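Local coordinates for protein YaeO (Vibrio cholerae serotype O1, PDB 6JIE) that probably inhibits Rho-dependent transcription termination by dissociating the Rho hexamer, and resembles the RNA chaperone Hfq in structure, at residues Ile10-Val20 / Tyr31-Arg39. Sequence-based numbering, arbitrary orientation.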
loop_
_atom_site.group_PDB
_atom_site.type_symbol
_atom_site.label_atom_id
_atom_site.label_comp_id
_atom_site.label_asym_id
_atom_site.label_seq_id
_atom_site.Cartn_x
_atom_site.Cartn_y
_atom_site.Cartn_z
ATOM N N ILE A 10 -9.934 -11.417 6.052
ATOM C CA ILE A 10 -10.392 -10.118 5.559
ATOM C C ILE A 10 -10.267 -9.070 6.653
ATOM O O ILE A 10 -9.724 -7.979 6.441
ATOM C CB ILE A 10 -11.841 -10.220 5.053
ATOM C CG1 ILE A 10 -11.915 -11.212 3.895
ATOM C CG2 ILE A 10 -12.356 -8.849 4.633
ATOM C CD1 ILE A 10 -11.081 -10.812 2.719
ATOM N N GLU A 11 -10.772 -9.395 7.847
ATOM C CA GLU A 11 -10.673 -8.484 8.979
ATOM C C GLU A 11 -9.219 -8.181 9.310
ATOM O O GLU A 11 -8.857 -7.024 9.556
ATOM C CB GLU A 11 -11.384 -9.095 10.185
ATOM C CG GLU A 11 -11.183 -8.342 11.493
ATOM C CD GLU A 11 -11.960 -8.947 12.647
ATOM O OE1 GLU A 11 -11.720 -10.129 12.994
ATOM O OE2 GLU A 11 -12.823 -8.240 13.212
ATOM N N LEU A 12 -8.365 -9.206 9.295
ATOM C CA LEU A 12 -6.958 -9.008 9.617
ATOM C C LEU A 12 -6.252 -8.141 8.581
ATOM O O LEU A 12 -5.440 -7.285 8.945
ATOM C CB LEU A 12 -6.267 -10.363 9.771
ATOM C CG LEU A 12 -4.775 -10.382 10.072
ATOM C CD1 LEU A 12 -4.475 -11.567 10.961
ATOM C CD2 LEU A 12 -3.956 -10.483 8.796
ATOM N N ALA A 13 -6.536 -8.344 7.288
ATOM C CA ALA A 13 -5.959 -7.486 6.255
ATOM C C ALA A 13 -6.335 -6.026 6.468
ATOM O O ALA A 13 -5.508 -5.128 6.284
ATOM C CB ALA A 13 -6.409 -7.939 4.863
ATOM N N CYS A 14 -7.581 -5.766 6.840
ATOM C CA CYS A 14 -7.989 -4.397 7.133
ATOM C C CYS A 14 -7.343 -3.874 8.414
ATOM O O CYS A 14 -6.957 -2.699 8.481
ATOM C CB CYS A 14 -9.509 -4.331 7.234
ATOM S SG CYS A 14 -10.328 -4.679 5.666
ATOM N N LEU A 15 -7.243 -4.717 9.454
ATOM C CA LEU A 15 -6.670 -4.274 10.724
ATOM C C LEU A 15 -5.269 -3.717 10.523
ATOM O O LEU A 15 -4.912 -2.677 11.091
ATOM C CB LEU A 15 -6.642 -5.437 11.725
ATOM C CG LEU A 15 -6.085 -5.159 13.110
ATOM C CD1 LEU A 15 -7.015 -4.195 13.836
ATOM C CD2 LEU A 15 -5.912 -6.463 13.886
ATOM N N PHE A 16 -4.464 -4.390 9.708
ATOM C CA PHE A 16 -3.083 -3.997 9.461
ATOM C C PHE A 16 -2.908 -3.194 8.171
ATOM O O PHE A 16 -1.772 -2.905 7.789
ATOM C CB PHE A 16 -2.198 -5.248 9.415
ATOM C CG PHE A 16 -2.188 -6.039 10.716
ATOM C CD1 PHE A 16 -1.992 -5.398 11.928
ATOM C CD2 PHE A 16 -2.381 -7.407 10.714
ATOM C CE1 PHE A 16 -1.963 -6.114 13.134
ATOM C CE2 PHE A 16 -2.362 -8.130 11.924
ATOM C CZ PHE A 16 -2.162 -7.470 13.123
ATOM N N HIS A 17 -3.994 -2.840 7.488
ATOM C CA HIS A 17 -3.946 -2.121 6.209
ATOM C C HIS A 17 -2.962 -2.771 5.244
ATOM O O HIS A 17 -2.041 -2.138 4.723
ATOM C CB HIS A 17 -3.608 -0.645 6.416
ATOM C CG HIS A 17 -4.674 0.094 7.157
ATOM N ND1 HIS A 17 -6.005 -0.008 6.822
ATOM C CD2 HIS A 17 -4.617 0.918 8.229
ATOM C CE1 HIS A 17 -6.721 0.743 7.638
ATOM N NE2 HIS A 17 -5.904 1.317 8.500
ATOM N N LEU A 18 -3.184 -4.039 5.010
ATOM C CA LEU A 18 -2.239 -4.782 4.193
ATOM C C LEU A 18 -2.465 -4.495 2.714
ATOM O O LEU A 18 -3.610 -4.396 2.275
ATOM C CB LEU A 18 -2.390 -6.277 4.437
ATOM C CG LEU A 18 -2.015 -6.779 5.831
ATOM C CD1 LEU A 18 -2.096 -8.302 5.860
ATOM C CD2 LEU A 18 -0.617 -6.311 6.210
ATOM N N PRO A 19 -1.393 -4.412 1.920
ATOM C CA PRO A 19 -1.555 -4.376 0.463
ATOM C C PRO A 19 -1.981 -5.746 -0.038
ATOM O O PRO A 19 -1.336 -6.751 0.270
ATOM C CB PRO A 19 -0.158 -4.003 -0.041
ATOM C CG PRO A 19 0.770 -4.532 1.022
ATOM C CD PRO A 19 0.019 -4.355 2.326
ATOM N N VAL A 20 -3.076 -5.786 -0.807
ATOM C CA VAL A 20 -3.640 -7.052 -1.262
ATOM C C VAL A 20 -4.118 -6.951 -2.700
ATOM O O VAL A 20 -4.472 -5.877 -3.190
ATOM C CB VAL A 20 -4.814 -7.544 -0.388
ATOM C CG1 VAL A 20 -4.315 -7.882 1.029
ATOM C CG2 VAL A 20 -5.930 -6.529 -0.330
ATOM N N TYR A 31 -6.218 -4.367 -7.119
ATOM C CA TYR A 31 -5.050 -4.232 -6.251
ATOM C C TYR A 31 -5.203 -2.993 -5.373
ATOM O O TYR A 31 -5.628 -1.942 -5.853
ATOM C CB TYR A 31 -3.745 -4.088 -7.077
ATOM C CG TYR A 31 -3.322 -5.264 -7.953
ATOM C CD1 TYR A 31 -3.891 -5.476 -9.201
ATOM C CD2 TYR A 31 -2.320 -6.136 -7.544
ATOM C CE1 TYR A 31 -3.487 -6.545 -10.003
ATOM C CE2 TYR A 31 -1.917 -7.202 -8.333
ATOM C CZ TYR A 31 -2.499 -7.402 -9.556
ATOM O OH TYR A 31 -2.085 -8.460 -10.332
ATOM N N GLY A 32 -4.824 -3.077 -4.101
ATOM C CA GLY A 32 -4.755 -1.858 -3.313
ATOM C C GLY A 32 -4.474 -2.167 -1.859
ATOM O O GLY A 32 -3.955 -3.233 -1.534
ATOM N N VAL A 33 -4.845 -1.223 -0.998
ATOM C CA VAL A 33 -4.655 -1.343 0.438
ATOM C C VAL A 33 -5.996 -1.675 1.078
ATOM O O VAL A 33 -6.998 -0.980 0.843
ATOM C CB VAL A 33 -4.061 -0.053 1.023
ATOM C CG1 VAL A 33 -3.909 -0.170 2.551
ATOM C CG2 VAL A 33 -2.727 0.248 0.339
ATOM N N ALA A 34 -6.022 -2.743 1.868
ATOM C CA ALA A 34 -7.233 -3.133 2.582
ATOM C C ALA A 34 -7.554 -2.097 3.650
ATOM O O ALA A 34 -6.787 -1.926 4.601
ATOM C CB ALA A 34 -7.046 -4.505 3.220
ATOM N N ALA A 35 -8.682 -1.410 3.500
ATOM C CA ALA A 35 -8.998 -0.259 4.333
ATOM C C ALA A 35 -9.918 -0.604 5.494
ATOM O O ALA A 35 -9.607 -0.288 6.649
ATOM C CB ALA A 35 -9.627 0.843 3.475
ATOM N N ASP A 36 -11.052 -1.235 5.212
ATOM C CA ASP A 36 -12.043 -1.464 6.250
ATOM C C ASP A 36 -13.074 -2.439 5.706
ATOM O O ASP A 36 -13.146 -2.693 4.497
ATOM C CB ASP A 36 -12.708 -0.152 6.686
ATOM C CG ASP A 36 -13.340 -0.239 8.069
ATOM O OD1 ASP A 36 -13.327 -1.327 8.688
ATOM O OD2 ASP A 36 -13.854 0.792 8.543
ATOM N N THR A 37 -13.844 -3.006 6.617
ATOM C CA THR A 37 -15.035 -3.748 6.250
ATOM C C THR A 37 -16.235 -2.868 6.555
ATOM O O THR A 37 -16.280 -2.198 7.590
ATOM C CB THR A 37 -15.130 -5.071 7.009
ATOM O OG1 THR A 37 -14.941 -4.823 8.405
ATOM C CG2 THR A 37 -14.055 -6.042 6.529
ATOM N N GLN A 38 -17.181 -2.820 5.626
ATOM C CA GLN A 38 -18.382 -2.032 5.851
ATOM C C GLN A 38 -19.451 -2.569 4.921
ATOM O O GLN A 38 -19.163 -3.341 4.006
ATOM C CB GLN A 38 -18.128 -0.540 5.601
ATOM C CG GLN A 38 -17.744 -0.233 4.167
ATOM C CD GLN A 38 -17.392 1.230 3.945
ATOM O OE1 GLN A 38 -18.242 2.035 3.560
ATOM N NE2 GLN A 38 -16.137 1.574 4.175
ATOM N N ARG A 39 -20.690 -2.154 5.161
ATOM C CA ARG A 39 -21.768 -2.481 4.245
ATOM C C ARG A 39 -21.916 -1.387 3.197
ATOM O O ARG A 39 -21.747 -0.202 3.492
ATOM C CB ARG A 39 -23.082 -2.683 5.012
ATOM C CG ARG A 39 -23.009 -3.871 5.961
ATOM C CD ARG A 39 -24.382 -4.396 6.294
ATOM N NE ARG A 39 -24.345 -5.520 7.228
ATOM C CZ ARG A 39 -24.515 -6.795 6.881
ATOM N NH1 ARG A 39 -24.733 -7.122 5.614
ATOM N NH2 ARG A 39 -24.472 -7.746 7.803
HETATM O O HOH W 1 -8.659 -0.878 9.843
#
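The methyl of A34 is the main bump of this interface, and helix 10-15 together with the chain that leaves it supplies the hollow. A34 CB lies 3.5 Å from A13 O, with the methyl of A13, the sulfur of C14 and CG2 of V20 forming the rest of the wall. C14 is a second knob: SG settles onto the backbone of the strand at D36, 3.5 Å from D36 C. Beyond it, CG2 of T37 rests against both this sulfur and CG2 of I10, 3.8 Å from the latter. An N-terminal helix set against a strongly bent antiparallel barrel is consistent with the Sm-like architecture of Hfq, of which this protein is a structural homologue, and the sharp turn at G32 fits that plan, passing the chain from one sheet to the other. The helix ends in a Schellman motif whose positive-phi residue, H17, reaches back to the strand. With CG anti to its carbonyl carbon (chi1 -66°), the imidazole presents its edge: ND1 donates in the ring plane to a lone pair of A34 O at 3.0 Å, and the bond is nearly straight (168°). C14 O lies over one face near the rim; the ring also stacks with Y7 of the second subunit. CG1 of V33 fits under the H17 backbone, 3.5 Å from H17 O, and touches H17 CB. From here the contact becomes a short antiparallel ladder, A34 N bonding to L18 O while V20 and G32 exchange two backbone bonds; CG2 of V20 turns inward from it toward the A34 methyl, 4.2 Å away, and V20 also packs on M66 and L49.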